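Long-range contacts in luciferase-like enzymeAMP-CoA-ligase (Zophobas atratus, PDB 4W8O), which probably activates carboxylic acids with ATP and joins them to coenzyme A, as a nonluminescent beetle relative of firefly luciferase in the adenylate-forming ANL superfamily: residues Lys65-Thr70 and Ser91-Lys96; Phe20-Phe25 and Phe169-Thr174; Val72-Ser77 and Arg119-Glu124. All coordinates share one frame; numbering follows the deposited sequence.

Interaction 1 (Lys65-Thr70 and Ser91-Lys96); sequences KGITST and SYLGAK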
loop_
_atom_site.group_PDB
_atom_site.type_symbol
_atom_site.label_atom_id
_atom_site.label_comp_id
_atom_site.label_asym_id
_atom_site.label_seq_id
_atom_site.Cartn_x
_atom_site.Cartn_y
_atom_site.Cartn_z
ATOM N N LYS A 65 3.872 27.991 -1.603
ATOM C CA LYS A 65 3.781 27.794 -3.055
ATOM C C LYS A 65 2.342 27.760 -3.571
ATOM O O LYS A 65 2.124 27.617 -4.773
ATOM C CB LYS A 65 4.473 26.497 -3.479
ATOM C CG LYS A 65 5.982 26.466 -3.325
ATOM C CD LYS A 65 6.480 25.096 -3.773
ATOM C CE LYS A 65 7.986 25.042 -3.886
ATOM N NZ LYS A 65 8.532 25.859 -4.995
ATOM N N GLY A 66 1.367 27.849 -2.668
ATOM C CA GLY A 66 -0.040 27.928 -3.038
ATOM C C GLY A 66 -0.774 26.594 -3.068
ATOM O O GLY A 66 -1.883 26.528 -3.598
ATOM N N ILE A 67 -0.167 25.544 -2.499
ATOM C CA ILE A 67 -0.790 24.219 -2.433
ATOM C C ILE A 67 -1.935 24.207 -1.426
ATOM O O ILE A 67 -1.796 24.685 -0.301
ATOM C CB ILE A 67 0.235 23.118 -2.051
ATOM C CG1 ILE A 67 1.293 22.956 -3.149
ATOM C CG2 ILE A 67 -0.452 21.780 -1.783
ATOM C CD1 ILE A 67 0.785 22.426 -4.472
ATOM N N THR A 68 -3.073 23.667 -1.850
ATOM C CA THR A 68 -4.222 23.488 -0.977
ATOM C C THR A 68 -4.815 22.113 -1.234
ATOM O O THR A 68 -4.305 21.344 -2.050
ATOM C CB THR A 68 -5.291 24.576 -1.214
ATOM O OG1 THR A 68 -5.813 24.452 -2.537
ATOM C CG2 THR A 68 -4.698 25.973 -1.027
ATOM N N SER A 69 -5.906 21.808 -0.547
ATOM C CA SER A 69 -6.484 20.479 -0.612
ATOM C C SER A 69 -6.959 20.054 -2.010
ATOM O O SER A 69 -7.093 18.863 -2.275
ATOM C CB SER A 69 -7.641 20.375 0.376
ATOM O OG SER A 69 -8.739 21.129 -0.082
ATOM N N THR A 70 -7.233 21.007 -2.895
ATOM C CA THR A 70 -7.698 20.676 -4.247
ATOM C C THR A 70 -6.576 20.209 -5.194
ATOM O O THR A 70 -6.852 19.617 -6.223
ATOM C CB THR A 70 -8.454 21.858 -4.891
ATOM O OG1 THR A 70 -7.658 23.041 -4.816
ATOM C CG2 THR A 70 -9.784 22.117 -4.175
ATOM N N SER A 91 -0.153 15.560 2.459
ATOM C CA SER A 91 -1.321 15.057 3.170
ATOM C C SER A 91 -1.742 15.957 4.332
ATOM O O SER A 91 -2.929 16.077 4.599
ATOM C CB SER A 91 -1.080 13.631 3.659
ATOM O OG SER A 91 -0.976 12.755 2.550
ATOM N N TYR A 92 -0.785 16.590 5.013
ATOM C CA TYR A 92 -1.110 17.563 6.077
ATOM C C TYR A 92 -1.989 18.691 5.544
ATOM O O TYR A 92 -2.843 19.212 6.259
ATOM C CB TYR A 92 0.140 18.206 6.695
ATOM C CG TYR A 92 1.069 17.309 7.490
ATOM C CD1 TYR A 92 0.640 16.093 8.023
ATOM C CD2 TYR A 92 2.377 17.719 7.763
ATOM C CE1 TYR A 92 1.497 15.295 8.767
ATOM C CE2 TYR A 92 3.242 16.930 8.507
ATOM C CZ TYR A 92 2.803 15.717 9.004
ATOM O OH TYR A 92 3.649 14.924 9.743
ATOM N N LEU A 93 -1.768 19.066 4.289
ATOM C CA LEU A 93 -2.537 20.134 3.647
ATOM C C LEU A 93 -3.822 19.642 2.991
ATOM O O LEU A 93 -4.566 20.436 2.408
ATOM C CB LEU A 93 -1.667 20.842 2.612
ATOM C CG LEU A 93 -0.357 21.399 3.164
ATOM C CD1 LEU A 93 0.426 22.071 2.052
ATOM C CD2 LEU A 93 -0.613 22.375 4.309
ATOM N N GLY A 94 -4.096 18.342 3.097
ATOM C CA GLY A 94 -5.280 17.753 2.497
ATOM C C GLY A 94 -5.191 17.575 0.986
ATOM O O GLY A 94 -6.197 17.267 0.343
ATOM N N ALA A 95 -4.005 17.766 0.408
ATOM C CA ALA A 95 -3.818 17.585 -1.032
ATOM C C ALA A 95 -3.868 16.087 -1.391
ATOM O O ALA A 95 -3.636 15.215 -0.539
ATOM C CB ALA A 95 -2.505 18.211 -1.492
ATOM N N LYS A 96 -4.194 15.808 -2.647
ATOM C CA LYS A 96 -4.281 14.443 -3.151
ATOM C C LYS A 96 -2.869 13.980 -3.485
ATOM O O LYS A 96 -2.149 14.685 -4.198
ATOM C CB LYS A 96 -5.148 14.392 -4.418
ATOM C CG LYS A 96 -6.632 14.653 -4.195
ATOM C CD LYS A 96 -7.036 16.112 -4.325
ATOM C CE LYS A 96 -8.447 16.347 -3.794
ATOM N NZ LYS A 96 -8.509 16.438 -2.304
#
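Lys96 reaches across to Ser69 with the one hydrogen bond that joins the two segments, its NZ donating to Ser69 O at 2.8 Å. The ammonium stands tilted 26° from the plane of that carbonyl, and the chain curls around the same oxygen, with CD and CE also close to it; bends at chi2 (91°) and chi4 (79°) turn the tip back toward the loop. Beside this grip the two backbones run close: Ser69 CA makes a CH contact with Gly94 O at 3.4 Å, and Ala95 CB lies against Thr68 O at 3.7 Å. Deeper in, Ile67 and Leu93 cross at about a right angle, Ile67 CG2 meeting Leu93 CD1 at 3.9 Å and Ala95 CB slightly farther off. Lys96 NZ also binds Thr179 O, so a methionine in its place would probably leave the carbonyls of Ser69 and Thr179 without their shared donor. Leu62 of helix 48-64 packs on both Ile67 and Leu93. Helices 48-64 and 85-92 each end in a Schellman motif, at Gly66 and Gly94, and both turns lead into neighbouring parallel strands, 72-76 and 96-99, as in the beta-alpha-beta layers of adenylate-forming enzymes.

Interaction 2 (Phe20-Phe25 and Phe169-Thr174); sequences FGEFLF and FKPSKT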
loop_
_atom_site.group_PDB
_atom_site.type_symbol
_atom_site.label_atom_id
_atom_site.label_comp_id
_atom_site.label_asym_id
_atom_site.label_seq_id
_atom_site.Cartn_x
_atom_site.Cartn_y
_atom_site.Cartn_z
ATOM N N PHE A 20 -6.331 11.900 6.351
ATOM C CA PHE A 20 -5.123 11.081 6.299
ATOM C C PHE A 20 -3.938 11.872 6.860
ATOM O O PHE A 20 -3.107 11.311 7.554
ATOM C CB PHE A 20 -4.862 10.625 4.846
ATOM C CG PHE A 20 -3.638 9.764 4.671
ATOM C CD1 PHE A 20 -3.406 8.672 5.495
ATOM C CD2 PHE A 20 -2.733 10.029 3.653
ATOM C CE1 PHE A 20 -2.283 7.880 5.325
ATOM C CE2 PHE A 20 -1.611 9.238 3.473
ATOM C CZ PHE A 20 -1.385 8.159 4.308
ATOM N N GLY A 21 -3.882 13.173 6.575
ATOM C CA GLY A 21 -2.858 14.055 7.141
ATOM C C GLY A 21 -2.899 14.167 8.659
ATOM O O GLY A 21 -1.867 14.069 9.320
ATOM N N GLU A 22 -4.089 14.384 9.204
ATOM C CA GLU A 22 -4.287 14.422 10.659
ATOM C C GLU A 22 -3.887 13.092 11.308
ATOM O O GLU A 22 -3.276 13.065 12.383
ATOM C CB GLU A 22 -5.748 14.750 10.998
ATOM C CG GLU A 22 -6.141 16.190 10.686
ATOM C CD GLU A 22 -7.644 16.449 10.791
ATOM O OE1 GLU A 22 -8.451 15.592 10.363
ATOM O OE2 GLU A 22 -8.027 17.527 11.307
ATOM N N PHE A 23 -4.240 11.992 10.648
ATOM C CA PHE A 23 -3.816 10.669 11.086
ATOM C C PHE A 23 -2.297 10.601 11.233
ATOM O O PHE A 23 -1.785 10.328 12.310
ATOM C CB PHE A 23 -4.297 9.606 10.101
ATOM C CG PHE A 23 -3.723 8.242 10.352
ATOM C CD1 PHE A 23 -4.217 7.442 11.376
ATOM C CD2 PHE A 23 -2.702 7.744 9.546
ATOM C CE1 PHE A 23 -3.693 6.185 11.608
ATOM C CE2 PHE A 23 -2.181 6.481 9.771
ATOM C CZ PHE A 23 -2.674 5.705 10.808
ATOM N N LEU A 24 -1.583 10.873 10.150
ATOM C CA LEU A 24 -0.128 10.752 10.149
ATOM C C LEU A 24 0.517 11.652 11.208
ATOM O O LEU A 24 1.456 11.244 11.896
ATOM C CB LEU A 24 0.432 11.088 8.769
ATOM C CG LEU A 24 0.049 10.144 7.626
ATOM C CD1 LEU A 24 0.390 10.774 6.288
ATOM C CD2 LEU A 24 0.732 8.792 7.762
ATOM N N PHE A 25 -0.002 12.875 11.319
ATOM C CA PHE A 25 0.467 13.878 12.289
ATOM C C PHE A 25 0.295 13.375 13.723
ATOM O O PHE A 25 1.244 13.381 14.515
ATOM C CB PHE A 25 -0.321 15.180 12.091
ATOM C CG PHE A 25 0.293 16.387 12.748
ATOM C CD1 PHE A 25 1.211 17.175 12.065
ATOM C CD2 PHE A 25 -0.079 16.760 14.031
ATOM C CE1 PHE A 25 1.773 18.296 12.663
ATOM C CE2 PHE A 25 0.466 17.886 14.627
ATOM C CZ PHE A 25 1.393 18.657 13.944
ATOM N N PHE A 169 1.890 25.001 13.548
ATOM C CA PHE A 169 1.315 24.324 12.389
ATOM C C PHE A 169 0.451 23.140 12.796
ATOM O O PHE A 169 0.834 22.331 13.643
ATOM C CB PHE A 169 2.386 23.856 11.412
ATOM C CG PHE A 169 1.833 23.083 10.247
ATOM C CD1 PHE A 169 1.272 23.745 9.163
ATOM C CD2 PHE A 169 1.856 21.693 10.241
ATOM C CE1 PHE A 169 0.755 23.041 8.096
ATOM C CE2 PHE A 169 1.339 20.981 9.170
ATOM C CZ PHE A 169 0.788 21.654 8.099
ATOM N N LYS A 170 -0.729 23.070 12.191
ATOM C CA LYS A 170 -1.602 21.917 12.318
ATOM C C LYS A 170 -2.081 21.532 10.917
ATOM O O LYS A 170 -2.251 22.400 10.053
ATOM C CB LYS A 170 -2.806 22.233 13.214
ATOM C CG LYS A 170 -2.469 22.478 14.687
ATOM C CD LYS A 170 -1.947 21.218 15.370
ATOM C CE LYS A 170 -1.873 21.361 16.886
ATOM N NZ LYS A 170 -1.397 20.089 17.509
ATOM N N PRO A 171 -2.284 20.228 10.676
ATOM C CA PRO A 171 -2.864 19.832 9.391
ATOM C C PRO A 171 -4.183 20.552 9.115
ATOM O O PRO A 171 -4.959 20.800 10.037
ATOM C CB PRO A 171 -3.093 18.331 9.555
ATOM C CG PRO A 171 -2.095 17.905 10.573
ATOM C CD PRO A 171 -1.937 19.066 11.512
ATOM N N SER A 172 -4.424 20.880 7.852
ATOM C CA SER A 172 -5.632 21.588 7.448
ATOM C C SER A 172 -6.868 20.750 7.712
ATOM O O SER A 172 -6.859 19.539 7.508
ATOM C CB SER A 172 -5.577 21.914 5.958
ATOM O OG SER A 172 -4.405 22.638 5.639
ATOM N N LYS A 173 -7.928 21.400 8.175
ATOM C CA LYS A 173 -9.235 20.769 8.231
ATOM C C LYS A 173 -9.703 20.582 6.799
ATOM O O LYS A 173 -9.479 21.452 5.960
ATOM C CB LYS A 173 -10.218 21.639 9.019
ATOM C CG LYS A 173 -9.903 21.695 10.509
ATOM C CD LYS A 173 -10.106 20.325 11.134
ATOM C CE LYS A 173 -9.783 20.309 12.612
ATOM N NZ LYS A 173 -9.909 18.907 13.108
ATOM N N THR A 174 -10.300 19.432 6.507
ATOM C CA THR A 174 -10.794 19.159 5.159
ATOM C C THR A 174 -12.022 18.255 5.214
ATOM O O THR A 174 -12.464 17.857 6.291
ATOM C CB THR A 174 -9.683 18.566 4.256
ATOM O OG1 THR A 174 -10.157 18.454 2.899
ATOM C CG2 THR A 174 -9.217 17.201 4.767
HETATM O O HOH W 1 -6.031 19.233 12.239
HETATM O O HOH W 2 -10.280 17.241 8.530
#
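Phe25 of helix 20-30 turns its side chain to Pro171, and its CB already touches Pro171 CG at 3.6 Å. CG of the ring is anti to the backbone N (chi1 -164°), which sets a ring face against the proline. CG and CD1 both lie against Pro171 CG and CD, and the ring takes Pro171 CD over the middle of one face, 3.7 Å from the centroid and 11° off the normal, a CH-pi contact. Farther out, CE1 comes to the edge of the Phe169 ring, at CD2, 4.2 Å away, while CE2 has Lys170 NZ as a neighbour at 4.1 Å. CZ, at the tip, ends 3.7 Å from Phe169 O. Tyr92 packs edge-to-face with this ring, and Lys52 of helix 48-64 touches it.

One helical turn back, Glu22 lays CG against Pro171 CB and carries its carboxylate on to Lys173. There Lys173 NZ meets OE2 on the syn side, 21° out of the carboxylate plane, in a 2.9 Å salt bridge. One water links OE2 to Pro171 O; a second spans OE1 and Thr174 N at 3.1 and 3.0 Å, and OE1 takes Ser19 N. Apolar proline-aromatic packing thus holds the loop to the helix, while the carboxylate is held through both oxygens and its charge is probably balanced by Lys173 on the more exposed side.

Interaction 3 (Val72-Ser77 and Arg119-Glu124); sequences VVCFCS and RIIFVE
Cys74 sits at the centre of the backbone ladder between strands 72-76 and 120-124, its N bonded to Ile120 O and its O to Phe122 N. Cys76 repeats the pattern, taking Phe122 O through its N at 2.8 Å and giving its O to Glu124 N at 3.0 Å. Arg119 N to Val72 O (3.0 Å) opens the series. The strands run parallel (12°), and CA-H groups add contacts to the same carbonyls, like Ile121 CA to Cys74 O at 3.2 Å.

Among the aromatics, Phe75 and Phe122 run alongside in one direction. Planes 13° apart and centroids 5.5 Å apart leave the rings offset, with little of one face over the other; CE2 of Phe75 meets CD1 of Phe122 at 3.6 Å. Val73 CG1 comes in the plane of the Phe122 ring to its edge, 3.9 Å from CE1, and Pro86 of helix 85-92 touches both rings.

Aliphatic and sulfur contacts occupy the other face. Ile121, with CG1 anti to its backbone N (chi1 173°), lays CD1 on Cys74 SG at 3.9 Å and reaches Cys76 CB, which touches Val123 CG2. Polar groups gather at the ends, where Glu124 binds Ser127 and Thr78, and Arg119 pairs with Asp71. In this sheet interior alternate main-chain groups pair between the strands, Val73 and Phe75 bond on the other side to residues of 96-100, and apolar side chains cover both faces.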
loop_
_atom_site.group_PDB
_atom_site.type_symbol
_atom_site.label_atom_id
_atom_site.label_comp_id
_atom_site.label_asym_id
_atom_site.label_seq_id
_atom_site.Cartn_x
_atom_site.Cartn_y
_atom_site.Cartn_z
ATOM N N VAL A 72 -3.233 18.143 -6.692
ATOM C CA VAL A 72 -2.630 16.802 -6.729
ATOM C C VAL A 72 -1.113 16.945 -6.673
ATOM O O VAL A 72 -0.542 17.730 -7.417
ATOM C CB VAL A 72 -3.002 16.061 -8.027
ATOM C CG1 VAL A 72 -2.258 14.728 -8.145
ATOM C CG2 VAL A 72 -4.503 15.841 -8.090
ATOM N N VAL A 73 -0.466 16.192 -5.792
ATOM C CA VAL A 73 0.983 16.186 -5.711
ATOM C C VAL A 73 1.450 14.775 -6.048
ATOM O O VAL A 73 0.985 13.791 -5.467
ATOM C CB VAL A 73 1.508 16.592 -4.324
ATOM C CG1 VAL A 73 3.031 16.617 -4.323
ATOM C CG2 VAL A 73 0.958 17.952 -3.926
ATOM N N CYS A 74 2.369 14.698 -6.998
ATOM C CA CYS A 74 2.819 13.438 -7.539
ATOM C C CYS A 74 4.250 13.109 -7.115
ATOM O O CYS A 74 5.038 14.008 -6.826
ATOM C CB CYS A 74 2.723 13.530 -9.049
ATOM S SG CYS A 74 2.875 11.953 -9.872
ATOM N N PHE A 75 4.572 11.822 -7.064
ATOM C CA PHE A 75 5.886 11.346 -6.630
ATOM C C PHE A 75 6.404 10.277 -7.584
ATOM O O PHE A 75 5.674 9.352 -7.941
ATOM C CB PHE A 75 5.800 10.801 -5.198
ATOM C CG PHE A 75 5.241 11.797 -4.242
ATOM C CD1 PHE A 75 3.875 11.932 -4.098
ATOM C CD2 PHE A 75 6.081 12.667 -3.562
ATOM C CE1 PHE A 75 3.348 12.898 -3.261
ATOM C CE2 PHE A 75 5.562 13.629 -2.727
ATOM C CZ PHE A 75 4.201 13.753 -2.577
ATOM N N CYS A 76 7.651 10.426 -8.021
ATOM C CA CYS A 76 8.328 9.384 -8.799
ATOM C C CYS A 76 9.706 9.077 -8.213
ATOM O O CYS A 76 10.708 9.718 -8.556
ATOM C CB CYS A 76 8.454 9.788 -10.261
ATOM S SG CYS A 76 8.978 8.406 -11.297
ATOM N N SER A 77 9.751 8.089 -7.325
ATOM C CA SER A 77 10.980 7.759 -6.629
ATOM C C SER A 77 10.932 6.347 -6.062
ATOM O O SER A 77 9.870 5.867 -5.660
ATOM C CB SER A 77 11.221 8.760 -5.495
ATOM O OG SER A 77 12.348 8.414 -4.707
ATOM N N ARG A 119 0.128 19.344 -9.804
ATOM C CA ARG A 119 0.658 20.688 -9.671
ATOM C C ARG A 119 2.153 20.648 -9.413
ATOM O O ARG A 119 2.891 21.517 -9.850
ATOM C CB ARG A 119 -0.029 21.413 -8.530
ATOM C CG ARG A 119 0.504 22.812 -8.345
ATOM C CD ARG A 119 -0.529 23.674 -7.695
ATOM N NE ARG A 119 0.022 24.958 -7.292
ATOM C CZ ARG A 119 -0.700 25.916 -6.730
ATOM N NH1 ARG A 119 -2.001 25.728 -6.507
ATOM N NH2 ARG A 119 -0.122 27.064 -6.378
ATOM N N ILE A 120 2.586 19.639 -8.674
ATOM C CA ILE A 120 3.992 19.442 -8.391
ATOM C C ILE A 120 4.260 17.963 -8.525
ATOM O O ILE A 120 3.394 17.138 -8.195
ATOM C CB ILE A 120 4.365 19.854 -6.956
ATOM C CG1 ILE A 120 4.233 21.366 -6.771
ATOM C CG2 ILE A 120 5.786 19.414 -6.623
ATOM C CD1 ILE A 120 4.290 21.816 -5.329
ATOM N N ILE A 121 5.456 17.636 -9.000
ATOM C CA ILE A 121 5.954 16.268 -8.936
ATOM C C ILE A 121 7.348 16.241 -8.311
ATOM O O ILE A 121 8.266 16.923 -8.778
ATOM C CB ILE A 121 5.928 15.550 -10.309
ATOM C CG1 ILE A 121 6.630 14.193 -10.208
ATOM C CG2 ILE A 121 6.595 16.382 -11.383
ATOM C CD1 ILE A 121 6.245 13.238 -11.309
ATOM N N PHE A 122 7.479 15.473 -7.234
ATOM C CA PHE A 122 8.776 15.170 -6.622
ATOM C C PHE A 122 9.385 13.961 -7.330
ATOM O O PHE A 122 8.730 12.923 -7.473
ATOM C CB PHE A 122 8.619 14.865 -5.128
ATOM C CG PHE A 122 8.292 16.076 -4.289
ATOM C CD1 PHE A 122 6.998 16.565 -4.228
ATOM C CD2 PHE A 122 9.277 16.720 -3.556
ATOM C CE1 PHE A 122 6.687 17.683 -3.456
ATOM C CE2 PHE A 122 8.980 17.834 -2.788
ATOM C CZ PHE A 122 7.679 18.320 -2.741
ATOM N N VAL A 123 10.646 14.086 -7.741
ATOM C CA VAL A 123 11.296 13.067 -8.564
ATOM C C VAL A 123 12.726 12.761 -8.114
ATOM O O VAL A 123 13.491 13.660 -7.798
ATOM C CB VAL A 123 11.296 13.503 -10.047
ATOM C CG1 VAL A 123 12.248 14.668 -10.273
ATOM C CG2 VAL A 123 11.670 12.341 -10.965
ATOM N N GLU A 124 13.071 11.479 -8.075
ATOM C CA GLU A 124 14.450 11.058 -7.853
ATOM C C GLU A 124 15.307 11.469 -9.046
ATOM O O GLU A 124 14.804 11.565 -10.170
ATOM C CB GLU A 124 14.538 9.539 -7.631
ATOM C CG GLU A 124 14.074 8.711 -8.826
ATOM C CD GLU A 124 14.161 7.209 -8.623
ATOM O OE1 GLU A 124 14.367 6.740 -7.483
ATOM O OE2 GLU A 124 14.022 6.492 -9.635
#

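From the N terminus, helix 20-30 supplies the first half of interaction 2, whose loop closes only at 169-174 and encloses the other two contacts. Inside it, 65-70 leads into strand 72-76, which opens interaction 3; the chain then passes through helix 85-92 to 91-96, closing interaction 1, and goes on to 119-124, closing interaction 3, so these two cross. Interaction 1 touches both others: Tyr92 O probably accepts a hydrogen bond from Ser172 N, and Lys96 O one from Val73 N. Interactions 2 and 3 stay about 9 Å apart at their nearest atoms. Together they tie helix 20-30 and the loop before strand 179-184 to one eight-stranded sheet.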